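Local coordinates for cell division protein FtsZ 1 (PDB 1W5B) that probably forms the contractile Z ring at the future cell division site, binding GTP and polymerising in a GTP-dependent manner, at residues Phe162-Lys167 with Leu206-Ala211; Glu193-Ile198 with Ser272-Val277; Cys129-Gly134 with Val158-Val163; Thr186-Pro191 with Gly247-Gly252. All coordinates share one frame; numbering follows the deposited sequence.

Contact 1 of 4, residues Phe162-Lys167 with Leu206-Ala211; sequences FVMEGK and LAFKVA. With GTP (guanosine-5'-triphosphate), chain C.
Phe162 and Phe208 meet as a T-shaped pair. The edge of Phe162 points at the face of Phe208, with centroids 5.4 Å apart and planes at 77°. From CB the Phe162 side chain runs toward helix 207-227, with CG anti to the carbonyl carbon (chi1 -72°). The touching begins at CD2, which comes to CE1 and CZ of Phe208. Phe162 CE2 lies 3.7 Å from Phe208 CE1. At the tip, Phe162 CZ meets the carbonyl O of Ala207 at 3.4 Å and the methyl CB of Ala207 at 3.9 Å. On the other edge, CD1 reaches the ring of Phe196.

Glu165 joins this pair to the nucleotide. Glu165 OE1 accepts from O3' of GTP at 2.6 Å and Glu165 OE2 from O2' of GTP at 2.7 Å. Glu165 OE2 also takes the backbone N-H of Phe162 at 3.0 Å, 34° out of the carboxylate plane on the anti side. Three bonds thus hold the carboxylate of Glu165, a residue known from experiment to bind GTP. Phe208 CD1 lies 3.6 Å from GTP C4. The contact sits where the loop between strand 153-160 and helix 167-183 meets the start of helix 207-227, beside short helix 195-198.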
# COMPACT_ATOMS: atom_id res chain seq x y z
N PHE A 162 -15.11 2.16 -8.09
CA PHE A 162 -15.88 1.20 -8.88
C PHE A 162 -16.61 2.00 -9.95
O PHE A 162 -16.94 3.16 -9.74
CB PHE A 162 -16.94 0.52 -8.03
CG PHE A 162 -16.40 -0.47 -7.04
CD1 PHE A 162 -16.02 -1.74 -7.45
CD2 PHE A 162 -16.34 -0.15 -5.69
CE1 PHE A 162 -15.61 -2.70 -6.52
CE2 PHE A 162 -15.93 -1.09 -4.75
CZ PHE A 162 -15.57 -2.37 -5.17
N VAL A 163 -16.87 1.37 -11.09
CA VAL A 163 -17.57 2.03 -12.18
C VAL A 163 -18.90 2.59 -11.69
O VAL A 163 -19.26 3.72 -12.01
CB VAL A 163 -17.83 1.04 -13.35
CG1 VAL A 163 -18.70 1.68 -14.41
CG2 VAL A 163 -16.50 0.61 -13.96
N MET A 164 -19.62 1.81 -10.91
CA MET A 164 -20.91 2.21 -10.37
C MET A 164 -20.88 3.51 -9.57
O MET A 164 -21.93 3.99 -9.13
CB MET A 164 -21.49 1.10 -9.50
CG MET A 164 -20.59 0.75 -8.32
SD MET A 164 -21.32 -0.39 -7.15
CE MET A 164 -21.32 0.61 -5.68
N GLU A 165 -19.70 4.07 -9.34
CA GLU A 165 -19.61 5.31 -8.58
C GLU A 165 -19.70 6.57 -9.44
O GLU A 165 -19.69 7.69 -8.93
CB GLU A 165 -18.31 5.34 -7.75
CG GLU A 165 -18.26 4.29 -6.64
CD GLU A 165 -17.07 4.48 -5.71
OE1 GLU A 165 -17.01 5.52 -5.02
OE2 GLU A 165 -16.19 3.59 -5.66
N GLY A 166 -19.80 6.39 -10.76
CA GLY A 166 -19.91 7.53 -11.65
C GLY A 166 -18.60 8.01 -12.25
O GLY A 166 -17.52 7.77 -11.70
N LYS A 167 -18.69 8.70 -13.39
CA LYS A 167 -17.51 9.20 -14.08
C LYS A 167 -16.82 10.37 -13.39
O LYS A 167 -15.61 10.54 -13.51
CB LYS A 167 -17.85 9.57 -15.53
CG LYS A 167 -18.12 8.37 -16.42
CD LYS A 167 -17.98 8.73 -17.88
CE LYS A 167 -18.00 7.49 -18.76
NZ LYS A 167 -17.68 7.81 -20.19
N LEU A 206 -21.62 -5.74 -0.44
CA LEU A 206 -20.34 -6.22 0.06
C LEU A 206 -19.14 -5.67 -0.74
O LEU A 206 -17.98 -5.92 -0.39
CB LEU A 206 -20.32 -7.75 0.03
CG LEU A 206 -20.60 -8.55 1.31
CD1 LEU A 206 -21.38 -7.74 2.33
CD2 LEU A 206 -21.35 -9.81 0.92
N ALA A 207 -19.43 -4.92 -1.80
CA ALA A 207 -18.38 -4.36 -2.64
C ALA A 207 -17.24 -3.68 -1.88
O ALA A 207 -16.07 -3.93 -2.16
CB ALA A 207 -18.98 -3.38 -3.64
N PHE A 208 -17.58 -2.81 -0.93
CA PHE A 208 -16.55 -2.12 -0.16
C PHE A 208 -15.94 -2.97 0.95
O PHE A 208 -14.78 -2.76 1.32
CB PHE A 208 -17.11 -0.80 0.39
CG PHE A 208 -17.39 0.23 -0.68
CD1 PHE A 208 -16.35 0.78 -1.41
CD2 PHE A 208 -18.69 0.61 -0.98
CE1 PHE A 208 -16.59 1.71 -2.43
CE2 PHE A 208 -18.96 1.53 -2.00
CZ PHE A 208 -17.90 2.08 -2.73
N LYS A 209 -16.69 -3.93 1.47
CA LYS A 209 -16.13 -4.82 2.49
C LYS A 209 -15.03 -5.67 1.84
O LYS A 209 -14.04 -6.05 2.48
CB LYS A 209 -17.21 -5.73 3.08
CG LYS A 209 -18.10 -5.04 4.11
CD LYS A 209 -17.28 -4.51 5.28
CE LYS A 209 -18.16 -3.87 6.34
NZ LYS A 209 -19.16 -4.83 6.89
N VAL A 210 -15.21 -5.98 0.56
CA VAL A 210 -14.22 -6.76 -0.18
C VAL A 210 -13.02 -5.88 -0.51
O VAL A 210 -11.87 -6.30 -0.38
CB VAL A 210 -14.83 -7.33 -1.50
CG1 VAL A 210 -13.74 -7.98 -2.34
CG2 VAL A 210 -15.91 -8.35 -1.17
N ALA A 211 -13.28 -4.65 -0.94
CA ALA A 211 -12.19 -3.71 -1.25
C ALA A 211 -11.36 -3.52 0.02
O ALA A 211 -10.12 -3.48 -0.02
CB ALA A 211 -12.76 -2.37 -1.73
PG GTP C . -14.73 13.49 1.18
O1G GTP C . -15.29 14.16 -0.09
O2G GTP C . -15.84 12.74 1.96
O3G GTP C . -14.15 14.54 2.14
O3B GTP C . -13.51 12.48 0.68
PB GTP C . -12.94 11.08 1.31
O1B GTP C . -13.16 10.95 2.75
O2B GTP C . -11.50 11.00 0.81
O3A GTP C . -13.73 9.94 0.63
PA GTP C . -13.85 8.44 0.96
O1A GTP C . -15.10 8.19 1.74
O2A GTP C . -12.59 7.91 1.48
O5' GTP C . -14.19 7.89 -0.53
C5' GTP C . -13.22 7.87 -1.58
C4' GTP C . -13.33 6.56 -2.34
O4' GTP C . -13.02 5.47 -1.45
C3' GTP C . -14.76 6.29 -2.84
O3' GTP C . -14.93 6.85 -4.13
C2' GTP C . -14.80 4.76 -2.91
O2' GTP C . -14.17 4.32 -4.10
C1' GTP C . -13.88 4.37 -1.74
N9 GTP C . -14.57 3.95 -0.52
C8 GTP C . -15.55 4.65 0.18
N7 GTP C . -15.81 4.17 1.37
C5 GTP C . -15.02 3.04 1.45
C6 GTP C . -14.82 2.10 2.49
O6 GTP C . -15.50 1.95 3.50
N1 GTP C . -13.85 1.13 2.17
C2 GTP C . -13.14 1.07 0.97
N2 GTP C . -12.39 0.02 0.77
N3 GTP C . -13.24 1.99 0.03
C4 GTP C . -14.15 2.97 0.33

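Contact 2 of 4, residues Glu193-Ile198 with Ser272-Val277; sequences EKLFEI and SPLLDV
The side chain of Lys194 folds around the carbonyl of Pro273, yet no hydrogen bond joins the two segments. Lys194 is bent at chi2 and chi3 (-57° and -67°). This curl lays CB, CG and CE against Pro273 O, with Lys194 CE at 3.3 Å. It also brings Lys194 NZ back to its own segment, where it forms a salt bridge with Glu197 OE2 at 2.7 Å, approaching from above the carboxylate plane. Asp276 OD2 lies 4.0 Å from Lys194 NZ. The opposite charges probably attract, but the pair is too long for a salt bridge. Glu197 slides past the proline ring in the opposite direction, its OE1 3.5 Å from Pro273 CB. With an alanine in place of Lys194, Glu197 is likely to lose its charge partner and the Pro273 carbonyl its cover.

The apolar part centres on Leu274. Leu274 CD1 is the meeting point of two side chains: Leu195 CD1 at 3.6 Å and Ile198 CD1 at 3.5 Å. Leu274 also touches Val214 of helix 207-227 and Ile251 of strand 249-256.

Ser272 to Leu275 form a type I beta turn. Ser272 OG accepts from Leu274 N at 3.2 Å, which is an ST turn. Inverse gamma turns centred on Leu275 and Asp276 follow. The contact joins the GTPase domain to the C-terminal domain, the two-domain architecture of the tubulin/FtsZ family.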
# COMPACT_ATOMS: atom_id res chain seq x y z
N GLU A 193 -12.77 -1.82 -9.44
CA GLU A 193 -13.64 -2.43 -10.43
C GLU A 193 -13.23 -3.86 -10.79
O GLU A 193 -14.08 -4.69 -11.10
CB GLU A 193 -13.68 -1.56 -11.69
CG GLU A 193 -14.57 -2.09 -12.81
CD GLU A 193 -16.04 -2.21 -12.43
OE1 GLU A 193 -16.50 -1.47 -11.52
OE2 GLU A 193 -16.74 -3.03 -13.06
N LYS A 194 -11.94 -4.16 -10.73
CA LYS A 194 -11.47 -5.50 -11.07
C LYS A 194 -11.91 -6.52 -10.03
O LYS A 194 -11.87 -7.73 -10.28
CB LYS A 194 -9.94 -5.53 -11.21
CG LYS A 194 -9.37 -4.51 -12.18
CD LYS A 194 -9.94 -4.63 -13.59
CE LYS A 194 -9.51 -5.91 -14.27
NZ LYS A 194 -9.83 -5.88 -15.72
N LEU A 195 -12.33 -6.05 -8.86
CA LEU A 195 -12.80 -6.95 -7.81
C LEU A 195 -14.00 -7.78 -8.30
O LEU A 195 -14.26 -8.87 -7.79
CB LEU A 195 -13.21 -6.15 -6.57
CG LEU A 195 -12.24 -5.84 -5.41
CD1 LEU A 195 -10.83 -6.32 -5.68
CD2 LEU A 195 -12.26 -4.34 -5.16
N PHE A 196 -14.73 -7.26 -9.28
CA PHE A 196 -15.89 -7.98 -9.81
C PHE A 196 -15.46 -9.14 -10.71
O PHE A 196 -16.27 -10.00 -11.04
CB PHE A 196 -16.81 -7.03 -10.58
CG PHE A 196 -17.71 -6.23 -9.69
CD1 PHE A 196 -18.65 -6.86 -8.88
CD2 PHE A 196 -17.62 -4.84 -9.66
CE1 PHE A 196 -19.49 -6.11 -8.04
CE2 PHE A 196 -18.46 -4.09 -8.82
CZ PHE A 196 -19.39 -4.72 -8.01
N GLU A 197 -14.19 -9.14 -11.11
CA GLU A 197 -13.65 -10.22 -11.93
C GLU A 197 -13.14 -11.33 -11.01
O GLU A 197 -13.03 -12.48 -11.43
CB GLU A 197 -12.53 -9.71 -12.83
CG GLU A 197 -13.02 -9.09 -14.13
CD GLU A 197 -11.89 -8.69 -15.05
OE1 GLU A 197 -10.93 -9.48 -15.20
OE2 GLU A 197 -11.96 -7.59 -15.65
N ILE A 198 -12.82 -10.98 -9.77
CA ILE A 198 -12.34 -11.96 -8.79
C ILE A 198 -13.53 -12.68 -8.15
O ILE A 198 -13.45 -13.88 -7.86
CB ILE A 198 -11.53 -11.29 -7.66
CG1 ILE A 198 -10.23 -10.71 -8.23
CG2 ILE A 198 -11.20 -12.31 -6.58
CD1 ILE A 198 -9.36 -10.06 -7.19
N SER A 272 -4.07 -12.67 -11.38
CA SER A 272 -5.05 -11.80 -10.73
C SER A 272 -5.52 -10.64 -11.59
O SER A 272 -4.72 -9.98 -12.27
CB SER A 272 -4.48 -11.26 -9.41
OG SER A 272 -5.37 -10.35 -8.80
N PRO A 273 -6.83 -10.37 -11.60
CA PRO A 273 -7.31 -9.25 -12.40
C PRO A 273 -6.85 -7.92 -11.82
O PRO A 273 -6.86 -6.89 -12.49
CB PRO A 273 -8.84 -9.41 -12.38
CG PRO A 273 -9.11 -10.29 -11.19
CD PRO A 273 -7.94 -11.25 -11.19
N LEU A 274 -6.43 -7.94 -10.55
CA LEU A 274 -5.94 -6.72 -9.91
C LEU A 274 -4.65 -6.30 -10.61
O LEU A 274 -4.33 -5.11 -10.69
CB LEU A 274 -5.68 -6.97 -8.43
CG LEU A 274 -6.76 -6.59 -7.42
CD1 LEU A 274 -8.13 -6.90 -7.95
CD2 LEU A 274 -6.49 -7.33 -6.11
N LEU A 275 -3.92 -7.28 -11.13
CA LEU A 275 -2.67 -7.05 -11.84
C LEU A 275 -3.01 -6.83 -13.31
O LEU A 275 -2.57 -7.58 -14.19
CB LEU A 275 -1.77 -8.27 -11.67
CG LEU A 275 -0.30 -8.17 -12.08
CD1 LEU A 275 0.37 -7.03 -11.32
CD2 LEU A 275 0.38 -9.49 -11.79
N ASP A 276 -3.79 -5.79 -13.57
CA ASP A 276 -4.23 -5.46 -14.92
C ASP A 276 -3.19 -4.73 -15.77
O ASP A 276 -3.31 -3.53 -16.03
CB ASP A 276 -5.52 -4.65 -14.84
CG ASP A 276 -6.14 -4.42 -16.20
OD1 ASP A 276 -6.00 -5.29 -17.08
OD2 ASP A 276 -6.79 -3.36 -16.37
N VAL A 277 -2.17 -5.46 -16.21
CA VAL A 277 -1.10 -4.88 -17.01
C VAL A 277 -0.16 -5.98 -17.47
O VAL A 277 -0.16 -7.08 -16.90
CB VAL A 277 -0.28 -3.85 -16.17
CG1 VAL A 277 0.34 -4.54 -14.96
CG2 VAL A 277 0.82 -3.23 -17.03

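Contact 3 of 4, residues Cys129-Gly134 with Val158-Val163; sequences CGLGGG and VTLPFV. With GTP (guanosine-5'-triphosphate), chain C.
This contact belongs to a beta-alpha-beta unit of the Rossmann-like GTPase domain. Parallel strands 124-130 and 153-160 lie side by side, and the glycine-rich loop after the first carries the tubulin/FtsZ signature that wraps the phosphates. Leu131 N donates to Thr159 O at 2.9 Å, tilted 17° from the carbonyl plane. The bond from Thr159 N to Cys129 O is weak.

With CG anti to the carbonyl carbon (chi1 -61°), the Leu131 side chain is laid along strand 153-160. Leu131 CD1 touches Val158 CG2 at 3.6 Å and Leu160 CD1 at 3.8 Å, the two partners about at right angles seen from it. Shortening Leu131 to an alanine is likely to open a gap beside Val158, Leu160 and, on helix 167-183, Ala173 and Leu177. Pro161 CD rests on Leu131 O at 3.4 Å.

The glycines leave room for GTP: a CB on Gly130, Gly132 or Gly133 would clash with it. Gly134, an experimentally known GTP site, donates its N-H to O1G of the gamma phosphate at 2.8 Å. One water ties strands and ribose together: it donates to Leu131 O and to Thr159 OG1, and hydrogen-bonds GTP O2' at 2.8 Å.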
# COMPACT_ATOMS: atom_id res chain seq x y z
N CYS A 129 -5.36 5.48 0.78
CA CYS A 129 -6.66 6.12 0.74
C CYS A 129 -7.42 5.61 -0.46
O CYS A 129 -6.86 4.89 -1.28
CB CYS A 129 -6.50 7.64 0.61
SG CYS A 129 -6.05 8.19 -1.06
N GLY A 130 -8.69 5.98 -0.55
CA GLY A 130 -9.49 5.60 -1.70
C GLY A 130 -9.60 6.86 -2.54
O GLY A 130 -10.08 7.88 -2.06
N LEU A 131 -9.14 6.81 -3.79
CA LEU A 131 -9.21 7.99 -4.64
C LEU A 131 -10.63 8.15 -5.18
O LEU A 131 -11.31 7.16 -5.44
CB LEU A 131 -8.22 7.87 -5.79
CG LEU A 131 -6.74 7.75 -5.41
CD1 LEU A 131 -5.90 7.57 -6.65
CD2 LEU A 131 -6.28 9.01 -4.66
N GLY A 132 -11.08 9.40 -5.32
CA GLY A 132 -12.42 9.64 -5.82
C GLY A 132 -13.19 10.66 -4.98
O GLY A 132 -14.07 11.35 -5.49
N GLY A 133 -12.87 10.75 -3.70
CA GLY A 133 -13.54 11.70 -2.83
C GLY A 133 -12.76 13.00 -2.81
O GLY A 133 -11.81 13.16 -3.56
N GLY A 134 -13.16 13.93 -1.95
CA GLY A 134 -12.44 15.19 -1.89
C GLY A 134 -11.22 15.22 -0.97
O GLY A 134 -10.23 15.87 -1.28
N VAL A 158 -3.17 3.05 -3.10
CA VAL A 158 -4.49 3.61 -3.23
C VAL A 158 -5.37 2.77 -4.15
O VAL A 158 -4.87 1.91 -4.90
CB VAL A 158 -4.41 5.03 -3.80
CG1 VAL A 158 -3.48 5.86 -2.95
CG2 VAL A 158 -3.87 4.99 -5.24
N THR A 159 -6.67 3.03 -4.08
CA THR A 159 -7.64 2.33 -4.92
C THR A 159 -8.34 3.32 -5.82
O THR A 159 -8.46 4.50 -5.49
CB THR A 159 -8.74 1.65 -4.08
OG1 THR A 159 -9.47 2.66 -3.38
CG2 THR A 159 -8.15 0.65 -3.11
N LEU A 160 -8.79 2.83 -6.98
CA LEU A 160 -9.54 3.63 -7.94
C LEU A 160 -10.98 3.20 -7.65
O LEU A 160 -11.21 2.07 -7.23
CB LEU A 160 -9.12 3.28 -9.37
CG LEU A 160 -8.11 4.18 -10.12
CD1 LEU A 160 -7.27 5.02 -9.17
CD2 LEU A 160 -7.23 3.30 -10.98
N PRO A 161 -11.95 4.09 -7.86
CA PRO A 161 -13.36 3.74 -7.60
C PRO A 161 -14.00 2.74 -8.55
O PRO A 161 -13.51 2.50 -9.65
CB PRO A 161 -14.04 5.10 -7.64
CG PRO A 161 -13.28 5.81 -8.72
CD PRO A 161 -11.84 5.46 -8.39
N PHE A 162 -15.11 2.16 -8.09
CA PHE A 162 -15.88 1.20 -8.88
C PHE A 162 -16.61 2.00 -9.95
O PHE A 162 -16.94 3.16 -9.74
CB PHE A 162 -16.94 0.52 -8.03
CG PHE A 162 -16.40 -0.47 -7.04
CD1 PHE A 162 -16.02 -1.74 -7.45
CD2 PHE A 162 -16.34 -0.15 -5.69
CE1 PHE A 162 -15.61 -2.70 -6.52
CE2 PHE A 162 -15.93 -1.09 -4.75
CZ PHE A 162 -15.57 -2.37 -5.17
N VAL A 163 -16.87 1.37 -11.09
CA VAL A 163 -17.57 2.03 -12.18
C VAL A 163 -18.90 2.59 -11.69
O VAL A 163 -19.26 3.72 -12.01
CB VAL A 163 -17.83 1.04 -13.35
CG1 VAL A 163 -18.70 1.68 -14.41
CG2 VAL A 163 -16.50 0.61 -13.96
PG GTP C . -14.73 13.49 1.18
O1G GTP C . -15.29 14.16 -0.09
O2G GTP C . -15.84 12.74 1.96
O3G GTP C . -14.15 14.54 2.14
O3B GTP C . -13.51 12.48 0.68
PB GTP C . -12.94 11.08 1.31
O1B GTP C . -13.16 10.95 2.75
O2B GTP C . -11.50 11.00 0.81
O3A GTP C . -13.73 9.94 0.63
PA GTP C . -13.85 8.44 0.96
O1A GTP C . -15.10 8.19 1.74
O2A GTP C . -12.59 7.91 1.48
O5' GTP C . -14.19 7.89 -0.53
C5' GTP C . -13.22 7.87 -1.58
C4' GTP C . -13.33 6.56 -2.34
O4' GTP C . -13.02 5.47 -1.45
C3' GTP C . -14.76 6.29 -2.84
O3' GTP C . -14.93 6.85 -4.13
C2' GTP C . -14.80 4.76 -2.91
O2' GTP C . -14.17 4.32 -4.10
C1' GTP C . -13.88 4.37 -1.74
N9 GTP C . -14.57 3.95 -0.52
C8 GTP C . -15.55 4.65 0.18
N7 GTP C . -15.81 4.17 1.37
C5 GTP C . -15.02 3.04 1.45
C6 GTP C . -14.82 2.10 2.49
O6 GTP C . -15.50 1.95 3.50
N1 GTP C . -13.85 1.13 2.17
C2 GTP C . -13.14 1.07 0.97
N2 GTP C . -12.39 0.02 0.77
N3 GTP C . -13.24 1.99 0.03
C4 GTP C . -14.15 2.97 0.33
O HOH W 1 -11.36 4.20 -4.51

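Contact 4 of 4, residues Thr186-Pro191 with Gly247-Gly252; sequences TLVVIP and GLAMIG
Strand 186-191 and segment 247-252 pair in parallel from Thr186-Gly247 to Val188-Ala249, then splay, with strand axes at 49°. Three backbone hydrogen bonds hold the pairing. Leu187 N donates to Gly247 O at 2.7 Å and Val189 N to Ala249 O at 2.8 Å, both nearly straight onto the oxygen. Ala249 N reaches Leu187 O at 2.7 Å, from 38° above the carbonyl plane. Past the splay, a water accepts from Ile251 N and donates to Val189 O, filling in for a direct bond.

The side chains divide between two faces. On one, Ala249 CB meets Thr186 CG2 at 3.9 Å and Val188 CG2 at 4.0 Å. On the other, Leu248 CD2 lies against Leu187 CG and comes to 3.5 Å from Val189 CG2. Farther on, Val188 CG1 and Ile251 CG2 are tight at 3.4 Å, their side chains crossing at about a right angle. Ile251 has chi1 74°, with CG1 between the backbone N and carbonyl carbon, which sends CD1 to the Ile190 side chain. Thr186 OG1 bonds to Met243 O. The contact links the edge strand of the GTPase sheet to the first strand of the C-terminal domain, a junction between the two domains of an FtsZ fold.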
# COMPACT_ATOMS: atom_id res chain seq x y z
N THR A 186 7.14 5.07 -5.09
CA THR A 186 6.41 3.93 -5.66
C THR A 186 4.93 4.17 -5.41
O THR A 186 4.53 4.47 -4.29
CB THR A 186 6.81 2.58 -5.03
OG1 THR A 186 8.21 2.36 -5.19
CG2 THR A 186 6.05 1.43 -5.72
N LEU A 187 4.11 4.06 -6.46
CA LEU A 187 2.67 4.27 -6.36
C LEU A 187 1.93 2.98 -6.71
O LEU A 187 1.85 2.60 -7.88
CB LEU A 187 2.23 5.39 -7.31
CG LEU A 187 0.72 5.61 -7.49
CD1 LEU A 187 0.02 5.68 -6.14
CD2 LEU A 187 0.48 6.90 -8.28
N VAL A 188 1.40 2.30 -5.70
CA VAL A 188 0.67 1.06 -5.93
C VAL A 188 -0.81 1.38 -6.13
O VAL A 188 -1.45 1.93 -5.24
CB VAL A 188 0.83 0.11 -4.74
CG1 VAL A 188 0.20 -1.23 -5.06
CG2 VAL A 188 2.30 -0.07 -4.40
N VAL A 189 -1.34 1.04 -7.30
CA VAL A 189 -2.73 1.32 -7.61
C VAL A 189 -3.57 0.05 -7.73
O VAL A 189 -3.24 -0.85 -8.51
CB VAL A 189 -2.87 2.10 -8.92
CG1 VAL A 189 -4.29 2.59 -9.09
CG2 VAL A 189 -1.91 3.28 -8.92
N ILE A 190 -4.67 -0.00 -6.98
CA ILE A 190 -5.58 -1.15 -6.96
C ILE A 190 -6.93 -0.72 -7.55
O ILE A 190 -7.64 0.10 -6.96
CB ILE A 190 -5.82 -1.64 -5.52
CG1 ILE A 190 -4.49 -1.84 -4.81
CG2 ILE A 190 -6.62 -2.93 -5.53
CD1 ILE A 190 -4.60 -2.17 -3.32
N PRO A 191 -7.29 -1.25 -8.73
CA PRO A 191 -8.55 -0.94 -9.43
C PRO A 191 -9.73 -1.67 -8.82
O PRO A 191 -9.96 -2.83 -9.15
CB PRO A 191 -8.30 -1.41 -10.87
CG PRO A 191 -6.81 -1.66 -10.94
CD PRO A 191 -6.45 -2.13 -9.56
N GLY A 247 8.20 3.61 -9.34
CA GLY A 247 7.27 4.17 -10.29
C GLY A 247 5.84 3.74 -10.01
O GLY A 247 5.38 3.82 -8.87
N LEU A 248 5.15 3.27 -11.04
CA LEU A 248 3.76 2.83 -10.91
C LEU A 248 3.75 1.32 -10.68
O LEU A 248 4.40 0.56 -11.40
CB LEU A 248 3.01 3.18 -12.20
CG LEU A 248 1.48 3.11 -12.30
CD1 LEU A 248 1.03 1.67 -12.46
CD2 LEU A 248 0.87 3.76 -11.07
N ALA A 249 3.03 0.88 -9.65
CA ALA A 249 2.97 -0.54 -9.33
C ALA A 249 1.55 -1.06 -9.17
O ALA A 249 0.62 -0.31 -8.86
CB ALA A 249 3.76 -0.80 -8.03
N MET A 250 1.38 -2.36 -9.40
CA MET A 250 0.09 -3.01 -9.27
C MET A 250 0.29 -4.32 -8.51
O MET A 250 1.39 -4.87 -8.51
CB MET A 250 -0.54 -3.28 -10.64
CG MET A 250 -1.00 -2.02 -11.35
SD MET A 250 -2.05 -2.40 -12.75
CE MET A 250 -1.65 -1.13 -13.84
N ILE A 251 -0.77 -4.81 -7.88
CA ILE A 251 -0.65 -6.02 -7.09
C ILE A 251 -1.41 -7.20 -7.65
O ILE A 251 -2.26 -7.06 -8.54
CB ILE A 251 -1.16 -5.81 -5.65
CG1 ILE A 251 -2.69 -5.74 -5.66
CG2 ILE A 251 -0.60 -4.50 -5.09
CD1 ILE A 251 -3.31 -5.77 -4.27
N GLY A 252 -1.09 -8.37 -7.11
CA GLY A 252 -1.74 -9.61 -7.48
C GLY A 252 -1.86 -10.38 -6.18
O GLY A 252 -0.92 -10.38 -5.38
O HOH W 2 -3.26 -3.63 -8.34

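Contacts 3 and 4 share one parallel sheet, since strands 153-160 and 186-191 are neighbours in it; their centres are 13 Å apart. Contact 1 continues from contact 3 through Phe162 and Val163, with centres 9 Å apart, and both touch GTP. Contact 2 touches contact 1 through Glu193 and Phe196, and contact 4 through Leu274 and Leu275 on Ile251. Along the chain contact 3 closes before contacts 2 and 4 open, while contacts 1, 2 and 4 cross one another. Contacts 1 and 3 thus line the nucleotide site, and contacts 2 and 4 join the GTPase domain to the C-terminal domain. Contiguous packing therefore runs from the nucleotide to the domain junction.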